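Nourseothricin acetyltransferase (Streptomyces noursei, PDB 5C82) probably acetylates the streptothricin-type antibiotic nourseothricin using acetyl-CoA, as a GNAT-family acetyltransferase linked to antibiotic resistance. Local coordinates at residues 14-17 with 18-21; 111-115 with 116-120; 148-151 with 152-155. The protein carries 1 engineered substitution. All blocks are in the same frame, centred on the assembly; numbering follows the deposited sequence.

Interaction 1: residues 14-17 with 18-21; sequences TSVP and GDAE
Asp19 folds its carboxylate back over the chain to meet Val16, at the turn where strand 11-14 gives way to helix 20-25 at the edge of a GNAT-type mixed sheet. The link is a short 3-10 turn, and it illustrates how a side chain at the entrance to a helix can reach back three residues and bind a main-chain N-H of the incoming loop. With CG placed anti to its own carbonyl carbon (chi1 -68°), Asp19 directs OD2 at Val16 N, 2.8 Å away. The bond is fairly straight, 156° at the hydrogen, but the N-H comes from above the carboxylate, 35° out of its plane.

The two side chains meet at a slant. Val16 offers its CG2 branch, which lies 3.5 Å from Asp19 OD2, while Ser15 closes in on the same oxygen with its backbone, CA being 3.2 Å from Asp19 OD2. Asp19 is buried, yet its oxygens are well supplied with partners: OD2 also forms a salt bridge with Arg13, and OD1 is hydrogen-bonded to the hydroxyl of Tyr85. These partners probably stabilise the charged carboxylate and hold its rotation, with Val83 of strand 79-85 touching the same side chain.

The backbone meanwhile winds up. Asp19 N donates to Val16 O over 3.0 Å, and one residue on the pattern repeats, with Ala20 N donating to Pro17 O at 3.1 Å. The methyl carbon of Ala20 rests against that same carbonyl, its CB 3.3 Å from Pro17 O.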
ATOM      1  N   THR A  14     -21.083 -15.223  -8.341  1.00 16.40           N
ATOM      2  CA  THR A  14     -20.616 -13.879  -8.588  1.00 17.18           C
ATOM      3  C   THR A  14     -21.794 -12.966  -8.175  1.00 21.29           C
ATOM      4  O   THR A  14     -22.966 -13.377  -8.273  1.00 20.93           O
ATOM      5  CB  THR A  14     -20.115 -13.761 -10.026  1.00 20.42           C
ATOM      6  OG1 THR A  14     -18.902 -14.508 -10.119  1.00 17.47           O
ATOM      7  CG2 THR A  14     -19.835 -12.335 -10.431  1.00 19.38           C
ATOM      8  N   SER A  15     -21.479 -11.806  -7.595  1.00 17.11           N
ATOM      9  CA  SER A  15     -22.499 -10.856  -7.158  1.00 17.49           C
ATOM     10  C   SER A  15     -23.259 -10.289  -8.383  1.00 23.27           C
ATOM     11  O   SER A  15     -22.743 -10.289  -9.505  1.00 19.85           O
ATOM     12  CB  SER A  15     -21.859  -9.688  -6.418  1.00 19.31           C
ATOM     13  OG  SER A  15     -21.201  -8.854  -7.362  1.00 26.41           O
ATOM     14  N   VAL A  16     -24.467  -9.770  -8.129  1.00 23.27           N
ATOM     15  CA  VAL A  16     -25.331  -9.118  -9.112  1.00 23.81           C
ATOM     16  C   VAL A  16     -25.705  -7.761  -8.495  1.00 29.86           C
ATOM     17  O   VAL A  16     -25.595  -7.646  -7.265  1.00 27.54           O
ATOM     18  CB  VAL A  16     -26.576  -9.974  -9.512  1.00 26.29           C
ATOM     19  CG1 VAL A  16     -26.157 -11.231 -10.285  1.00 26.70           C
ATOM     20  CG2 VAL A  16     -27.459 -10.328  -8.312  1.00 25.04           C
ATOM     21  N   PRO A  17     -26.138  -6.732  -9.282  1.00 28.77           N
ATOM     22  CA  PRO A  17     -26.484  -5.430  -8.659  1.00 29.66           C
ATOM     23  C   PRO A  17     -27.445  -5.530  -7.470  1.00 33.85           C
ATOM     24  O   PRO A  17     -27.237  -4.837  -6.484  1.00 34.56           O
ATOM     25  CB  PRO A  17     -27.089  -4.619  -9.814  1.00 31.33           C
ATOM     26  CG  PRO A  17     -26.502  -5.220 -11.035  1.00 35.70           C
ATOM     27  CD  PRO A  17     -26.309  -6.688 -10.749  1.00 30.50           C
ATOM     28  N   GLY A  18     -28.410  -6.445  -7.547  1.00 29.53           N
ATOM     29  CA  GLY A  18     -29.407  -6.690  -6.511  1.00 29.19           C
ATOM     30  C   GLY A  18     -28.893  -7.169  -5.164  1.00 32.11           C
ATOM     31  O   GLY A  18     -29.676  -7.246  -4.212  1.00 31.13           O
ATOM     32  N   ASP A  19     -27.584  -7.520  -5.075  1.00 28.33           N
ATOM     33  CA  ASP A  19     -26.917  -7.964  -3.837  1.00 26.83           C
ATOM     34  C   ASP A  19     -26.387  -6.770  -3.041  1.00 29.23           C
ATOM     35  O   ASP A  19     -26.014  -6.957  -1.885  1.00 27.85           O
ATOM     36  CB  ASP A  19     -25.723  -8.898  -4.143  1.00 27.71           C
ATOM     37  CG  ASP A  19     -26.053 -10.256  -4.725  1.00 30.43           C
ATOM     38  OD1 ASP A  19     -27.016 -10.900  -4.238  1.00 31.16           O
ATOM     39  OD2 ASP A  19     -25.304 -10.713  -5.609  1.00 27.09           O
ATOM     40  N   ALA A  20     -26.325  -5.561  -3.659  1.00 25.74           N
ATOM     41  CA  ALA A  20     -25.773  -4.341  -3.062  1.00 27.01           C
ATOM     42  C   ALA A  20     -26.267  -4.034  -1.649  1.00 32.80           C
ATOM     43  O   ALA A  20     -25.449  -3.755  -0.775  1.00 32.62           O
ATOM     44  CB  ALA A  20     -26.004  -3.144  -3.977  1.00 28.28           C
ATOM     45  N   GLU A  21     -27.581  -4.125  -1.413  1.00 31.65           N
ATOM     46  CA  GLU A  21     -28.171  -3.861  -0.099  1.00 32.39           C
ATOM     47  C   GLU A  21     -27.706  -4.853   0.961  1.00 35.43           C
ATOM     48  O   GLU A  21     -27.347  -4.429   2.061  1.00 35.95           O
ATOM     49  CB  GLU A  21     -29.705  -3.854  -0.161  1.00 33.99           C
ATOM     50  CG  GLU A  21     -30.267  -2.557  -0.716  1.00 50.21           C
ATOM     51  CD  GLU A  21     -31.707  -2.265  -0.344  1.00 74.45           C
ATOM     52  OE1 GLU A  21     -32.566  -3.161  -0.513  1.00 70.97           O
ATOM     53  OE2 GLU A  21     -31.981  -1.125   0.094  1.00 71.13           O
TER

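Interaction 2: residues 111-115 with 116-120; sequences IEVAP and EHRGH
Arg118 reaches back from the loop after strand 105-113 to the last residue of that strand, Val113, and its chain is in touch with the turn from CB to the tip. Its CB sits 3.4 Å from Pro115 O, the carbonyl that also receives a weak bond from Arg118 N. CG comes next, lying against Val113 CG1 and close to the carbonyl of Ala114. Arg118 CD is about equally far, 3.9 Å, from Val113 O and Pro115 CA. A bend at chi3 of Arg118 (-147°) swings the guanidinium round until two of its nitrogens face one acceptor. Arg118 NE is 2.8 Å from Val113 O, and Arg118 NH2 is 3.0 Å from Val113 O. The oxygen lies almost in the guanidinium plane, gripped side-on; NH2 approaches nearly end-on to the carbonyl, whereas NE stands above the carbonyl plane.

Pro115 CA lies over one face of the group, 3.5 Å above the guanidinium plane of Arg118 and offset toward its rim, and NH1 extends to the carbonyl of Ser29, a second backbone oxygen holding the group.

His117, meanwhile, turns its ring edge to Ala114, with CD2 3.6 Å from Ala114 CB, while its ND1 is hydrogen-bonded to Tyr10. The backbone is tied by His117 N to Ala114 O, 2.8 Å, and a type II turn follows from His117 to His120, with Gly119 at positive phi.

Arg118 opens an R-x-x-G-x-G sequence ahead of helix 122-137, the signature of the GNAT loop that in relatives receives the pyrophosphate of acetyl-CoA; a tartrate close to the side chain of Val113 is consistent with a pocket there.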
ATOM      1  N   ILE A 111     -13.269  -8.575   2.606  1.00 22.97           N
ATOM      2  CA  ILE A 111     -13.813  -9.913   2.877  1.00 22.57           C
ATOM      3  C   ILE A 111     -14.549  -9.821   4.210  1.00 29.02           C
ATOM      4  O   ILE A 111     -13.984  -9.312   5.177  1.00 30.78           O
ATOM      5  CB  ILE A 111     -12.797 -11.094   2.776  1.00 25.19           C
ATOM      6  CG1 ILE A 111     -13.501 -12.465   3.047  1.00 24.80           C
ATOM      7  CG2 ILE A 111     -11.533 -10.867   3.658  1.00 25.78           C
ATOM      8  CD1 ILE A 111     -12.671 -13.740   2.778  1.00 28.35           C
ATOM      9  N   GLU A 112     -15.821 -10.215   4.239  1.00 25.53           N
ATOM     10  CA  GLU A 112     -16.629 -10.163   5.453  1.00 26.00           C
ATOM     11  C   GLU A 112     -17.605 -11.303   5.548  1.00 27.49           C
ATOM     12  O   GLU A 112     -18.195 -11.698   4.546  1.00 28.61           O
ATOM     13  CB  GLU A 112     -17.323  -8.801   5.615  1.00 28.52           C
ATOM     14  CG  GLU A 112     -16.572  -7.873   6.563  1.00 41.82           C
ATOM     15  CD  GLU A 112     -16.501  -6.424   6.130  1.00 76.44           C
ATOM     16  OE1 GLU A 112     -17.567  -5.819   5.865  1.00 74.14           O
ATOM     17  OE2 GLU A 112     -15.375  -5.874   6.113  1.00 80.09           O
ATOM     18  N   VAL A 113     -17.716 -11.880   6.745  1.00 21.00           N
ATOM     19  CA  VAL A 113     -18.593 -12.994   7.050  1.00 19.84           C
ATOM     20  C   VAL A 113     -19.519 -12.538   8.198  1.00 26.23           C
ATOM     21  O   VAL A 113     -19.034 -11.913   9.140  1.00 26.19           O
ATOM     22  CB  VAL A 113     -17.774 -14.287   7.372  1.00 22.67           C
ATOM     23  CG1 VAL A 113     -18.671 -15.464   7.792  1.00 21.94           C
ATOM     24  CG2 VAL A 113     -16.906 -14.692   6.191  1.00 22.26           C
ATOM     25  N   ALA A 114     -20.851 -12.805   8.093  1.00 24.96           N
ATOM     26  CA  ALA A 114     -21.846 -12.452   9.126  1.00 24.97           C
ATOM     27  C   ALA A 114     -21.455 -13.180  10.413  1.00 27.39           C
ATOM     28  O   ALA A 114     -21.022 -14.324  10.322  1.00 25.31           O
ATOM     29  CB  ALA A 114     -23.250 -12.830   8.685  1.00 25.72           C
ATOM     30  N   PRO A 115     -21.481 -12.493  11.585  1.00 28.02           N
ATOM     31  CA  PRO A 115     -20.954 -13.094  12.835  1.00 29.24           C
ATOM     32  C   PRO A 115     -21.414 -14.495  13.187  1.00 34.95           C
ATOM     33  O   PRO A 115     -20.594 -15.254  13.697  1.00 34.97           O
ATOM     34  CB  PRO A 115     -21.352 -12.092  13.933  1.00 30.97           C
ATOM     35  CG  PRO A 115     -22.232 -11.084  13.273  1.00 35.19           C
ATOM     36  CD  PRO A 115     -21.921 -11.103  11.816  1.00 30.49           C
ATOM     37  N   GLU A 116     -22.680 -14.845  12.878  1.00 34.25           N
ATOM     38  CA  GLU A 116     -23.286 -16.166  13.125  1.00 35.49           C
ATOM     39  C   GLU A 116     -22.662 -17.247  12.220  1.00 41.69           C
ATOM     40  O   GLU A 116     -22.690 -18.436  12.558  1.00 41.02           O
ATOM     41  CB  GLU A 116     -24.808 -16.137  12.855  1.00 37.11           C
ATOM     42  CG  GLU A 116     -25.521 -14.812  13.100  1.00 49.71           C
ATOM     43  CD  GLU A 116     -25.545 -13.854  11.923  1.00 67.38           C
ATOM     44  OE1 GLU A 116     -26.154 -14.196  10.884  1.00 69.86           O
ATOM     45  OE2 GLU A 116     -24.982 -12.744  12.055  1.00 54.26           O
ATOM     46  N   HIS A 117     -22.154 -16.829  11.043  1.00 39.00           N
ATOM     47  CA  HIS A 117     -21.562 -17.714  10.038  1.00 38.29           C
ATOM     48  C   HIS A 117     -20.065 -17.851  10.204  1.00 41.30           C
ATOM     49  O   HIS A 117     -19.434 -18.640   9.493  1.00 41.72           O
ATOM     50  CB  HIS A 117     -21.952 -17.242   8.630  1.00 38.83           C
ATOM     51  CG  HIS A 117     -23.433 -17.253   8.419  1.00 42.22           C
ATOM     52  ND1 HIS A 117     -24.127 -18.440   8.222  1.00 43.87           N
ATOM     53  CD2 HIS A 117     -24.315 -16.228   8.426  1.00 44.05           C
ATOM     54  CE1 HIS A 117     -25.396 -18.097   8.094  1.00 43.22           C
ATOM     55  NE2 HIS A 117     -25.559 -16.776   8.209  1.00 43.80           N
ATOM     56  N   ARG A 118     -19.487 -17.102  11.162  1.00 35.86           N
ATOM     57  CA  ARG A 118     -18.051 -17.171  11.424  1.00 35.31           C
ATOM     58  C   ARG A 118     -17.648 -18.531  12.019  1.00 39.61           C
ATOM     59  O   ARG A 118     -18.331 -19.058  12.901  1.00 38.76           O
ATOM     60  CB  ARG A 118     -17.576 -15.977  12.256  1.00 32.23           C
ATOM     61  CG  ARG A 118     -17.477 -14.730  11.392  1.00 33.12           C
ATOM     62  CD  ARG A 118     -17.093 -13.498  12.166  1.00 35.10           C
ATOM     63  NE  ARG A 118     -17.747 -12.338  11.574  1.00 37.37           N
ATOM     64  CZ  ARG A 118     -17.771 -11.122  12.101  1.00 45.69           C
ATOM     65  NH1 ARG A 118     -17.137 -10.870  13.242  1.00 25.83           N
ATOM     66  NH2 ARG A 118     -18.427 -10.146  11.491  1.00 32.40           N
ATOM     67  N   GLY A 119     -16.591 -19.109  11.460  1.00 36.97           N
ATOM     68  CA  GLY A 119     -16.117 -20.428  11.849  1.00 37.49           C
ATOM     69  C   GLY A 119     -16.967 -21.553  11.289  1.00 43.01           C
ATOM     70  O   GLY A 119     -17.021 -22.634  11.887  1.00 43.91           O
ATOM     71  N   HIS A 120     -17.647 -21.312  10.134  1.00 38.25           N
ATOM     72  CA  HIS A 120     -18.451 -22.328   9.438  1.00 38.01           C
ATOM     73  C   HIS A 120     -17.886 -22.671   8.046  1.00 36.90           C
ATOM     74  O   HIS A 120     -18.564 -23.339   7.262  1.00 36.07           O
ATOM     75  CB  HIS A 120     -19.929 -21.922   9.336  1.00 40.23           C
ATOM     76  CG  HIS A 120     -20.718 -22.199  10.576  1.00 45.15           C
ATOM     77  ND1 HIS A 120     -21.280 -21.173  11.313  1.00 47.58           N
ATOM     78  CD2 HIS A 120     -21.009 -23.380  11.176  1.00 48.03           C
ATOM     79  CE1 HIS A 120     -21.893 -21.756  12.330  1.00 47.70           C
ATOM     80  NE2 HIS A 120     -21.754 -23.083  12.291  1.00 48.12           N
TER

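Interaction 3: residues 148-151 with 152-155; sequences NVNA and PAIH
Asn150 and Ala153 meet with the amide of one laid against the methyl of the other, beside a tighter, buried part formed by Ala151 and Ile154. With CG swung roughly anti to the backbone N (chi1 -153°), Asn150 brings its amide up to Ala153 CB, which is almost equally far from CG and OD1 (both 3.4 Å) and from ND2. From the same position Asn150 OD1 takes a weak bond from Ala153 N at 3.3 Å. The main-chain oxygen of Asn150 is busier: it accepts a nearly end-on bond from Ile154 N at 3.0 Å and a weak, strongly bent one from Ala153 N. Ile154 packs onto that carbonyl as well, its CG1 3.3 Å from Asn150 O, while its CD1 also lies against Asn150 O and comes near Asn148 O.

Asn150 is thus the N-cap of helix 151-158, and the inverse gamma turn centred on it, with a weak bond from Ala151 N to Val149 O, turns the chain into the helix a few residues after strand 141-147. In the GNAT fold this is the beta-strand-to-helix step next to the cleft where acetyl-CoA enters between two parallel strands. A tartrate bound close to Ala153 is consistent with such a pocket here. The helix then settles into its regular bonding, His155 N reaching Ala151 O at 3.0 Å.

On the tight side, the methyl of buried Ala151 touches Thr32, Thr34 and Phe36, residues of the small three-stranded sheet, and Ile154 also packs on Phe36.

Pro152 makes the looser side. It lies exposed in the first turn; its CD touches Ala151 CB at 3.6 Å, and its ring also brushes Thr32. His155 is partly exposed but tied down: CD2 lies 3.3 Å from Ala151 O, and its NE2 is hydrogen-bonded to Glu49.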
ATOM      1  N   ASN A 148      -4.618  -4.055  12.558  1.00 11.95           N
ATOM      2  CA  ASN A 148      -3.858  -4.697  13.624  1.00 12.37           C
ATOM      3  C   ASN A 148      -4.754  -5.129  14.821  1.00 16.76           C
ATOM      4  O   ASN A 148      -4.400  -6.050  15.567  1.00 16.86           O
ATOM      5  CB  ASN A 148      -2.729  -3.752  14.087  1.00 14.00           C
ATOM      6  CG  ASN A 148      -3.266  -2.601  14.891  1.00 25.68           C
ATOM      7  OD1 ASN A 148      -4.021  -1.777  14.391  1.00 16.38           O
ATOM      8  ND2 ASN A 148      -3.035  -2.621  16.191  1.00 21.30           N
ATOM      9  N   VAL A 149      -5.890  -4.447  15.012  1.00 12.91           N
ATOM     10  CA  VAL A 149      -6.817  -4.781  16.101  1.00 13.05           C
ATOM     11  C   VAL A 149      -7.646  -6.025  15.783  1.00 18.22           C
ATOM     12  O   VAL A 149      -8.189  -6.639  16.712  1.00 17.65           O
ATOM     13  CB  VAL A 149      -7.688  -3.600  16.579  1.00 16.05           C
ATOM     14  CG1 VAL A 149      -6.815  -2.483  17.167  1.00 15.20           C
ATOM     15  CG2 VAL A 149      -8.624  -3.084  15.484  1.00 15.58           C
ATOM     16  N   ASN A 150      -7.710  -6.427  14.478  1.00 14.75           N
ATOM     17  CA  ASN A 150      -8.439  -7.632  14.076  1.00 14.68           C
ATOM     18  C   ASN A 150      -7.608  -8.920  14.284  1.00 17.84           C
ATOM     19  O   ASN A 150      -7.369  -9.656  13.333  1.00 17.47           O
ATOM     20  CB  ASN A 150      -9.007  -7.521  12.643  1.00 12.98           C
ATOM     21  CG  ASN A 150     -10.249  -8.366  12.394  1.00 23.41           C
ATOM     22  OD1 ASN A 150     -10.567  -9.294  13.121  1.00 19.16           O
ATOM     23  ND2 ASN A 150     -10.998  -8.066  11.352  1.00 19.65           N
ATOM     24  N   ALA A 151      -7.209  -9.215  15.546  1.00 15.28           N
ATOM     25  CA  ALA A 151      -6.466 -10.451  15.905  1.00 15.23           C
ATOM     26  C   ALA A 151      -7.160 -11.755  15.360  1.00 19.71           C
ATOM     27  O   ALA A 151      -6.459 -12.596  14.809  1.00 20.00           O
ATOM     28  CB  ALA A 151      -6.264 -10.543  17.420  1.00 15.33           C
ATOM     29  N   PRO A 152      -8.511 -11.917  15.429  1.00 17.65           N
ATOM     30  CA  PRO A 152      -9.135 -13.137  14.862  1.00 16.98           C
ATOM     31  C   PRO A 152      -9.026 -13.318  13.340  1.00 20.26           C
ATOM     32  O   PRO A 152      -8.935 -14.445  12.883  1.00 19.88           O
ATOM     33  CB  PRO A 152     -10.611 -13.015  15.288  1.00 18.25           C
ATOM     34  CG  PRO A 152     -10.585 -12.051  16.493  1.00 23.01           C
ATOM     35  CD  PRO A 152      -9.537 -11.062  16.079  1.00 18.86           C
ATOM     36  N   ALA A 153      -9.103 -12.234  12.550  1.00 16.29           N
ATOM     37  CA  ALA A 153      -8.967 -12.334  11.098  1.00 14.31           C
ATOM     38  C   ALA A 153      -7.519 -12.613  10.789  1.00 17.60           C
ATOM     39  O   ALA A 153      -7.258 -13.428   9.915  1.00 19.00           O
ATOM     40  CB  ALA A 153      -9.406 -11.048  10.420  1.00 14.43           C
ATOM     41  N   ILE A 154      -6.584 -11.981  11.541  1.00 14.49           N
ATOM     42  CA  ILE A 154      -5.139 -12.163  11.366  1.00 14.61           C
ATOM     43  C   ILE A 154      -4.779 -13.639  11.555  1.00 18.33           C
ATOM     44  O   ILE A 154      -4.134 -14.223  10.690  1.00 17.48           O
ATOM     45  CB  ILE A 154      -4.288 -11.196  12.247  1.00 16.07           C
ATOM     46  CG1 ILE A 154      -4.447  -9.739  11.759  1.00 15.43           C
ATOM     47  CG2 ILE A 154      -2.803 -11.610  12.250  1.00 14.88           C
ATOM     48  CD1 ILE A 154      -4.164  -8.654  12.813  1.00 16.96           C
ATOM     49  N   HIS A 155      -5.259 -14.241  12.642  1.00 15.61           N
ATOM     50  CA  HIS A 155      -5.034 -15.660  12.920  1.00 15.65           C
ATOM     51  C   HIS A 155      -5.721 -16.525  11.869  1.00 20.49           C
ATOM     52  O   HIS A 155      -5.094 -17.477  11.398  1.00 19.79           O
ATOM     53  CB  HIS A 155      -5.508 -16.022  14.330  1.00 16.46           C
ATOM     54  CG  HIS A 155      -4.493 -15.714  15.395  1.00 19.67           C
ATOM     55  ND1 HIS A 155      -3.317 -16.432  15.496  1.00 21.54           N
ATOM     56  CD2 HIS A 155      -4.546 -14.819  16.407  1.00 21.22           C
ATOM     57  CE1 HIS A 155      -2.682 -15.942  16.548  1.00 20.85           C
ATOM     58  NE2 HIS A 155      -3.388 -14.976  17.134  1.00 21.29           N
TER

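All three contacts lie where a strand hands over to a helix, but each solves the problem differently. Interaction 1 is a surface turn at the edge of the main sheet, held by a carboxylate acting as acceptor. Interaction 2, also largely superficial, reverses the roles, a guanidinium donating to a strand-end carbonyl. Interaction 3 is the more buried, and relies on a neutral amide and apolar packing. Residues 111-120 and 148-155 follow the neighbouring parallel strands 105-113 and 141-147; the centres of interactions 2 and 3 lie about 14 Å apart, and both approach tartrate. Residues 14-21 stand on the opposite side of the chain's centre from interaction 3, about 27 Å between centres.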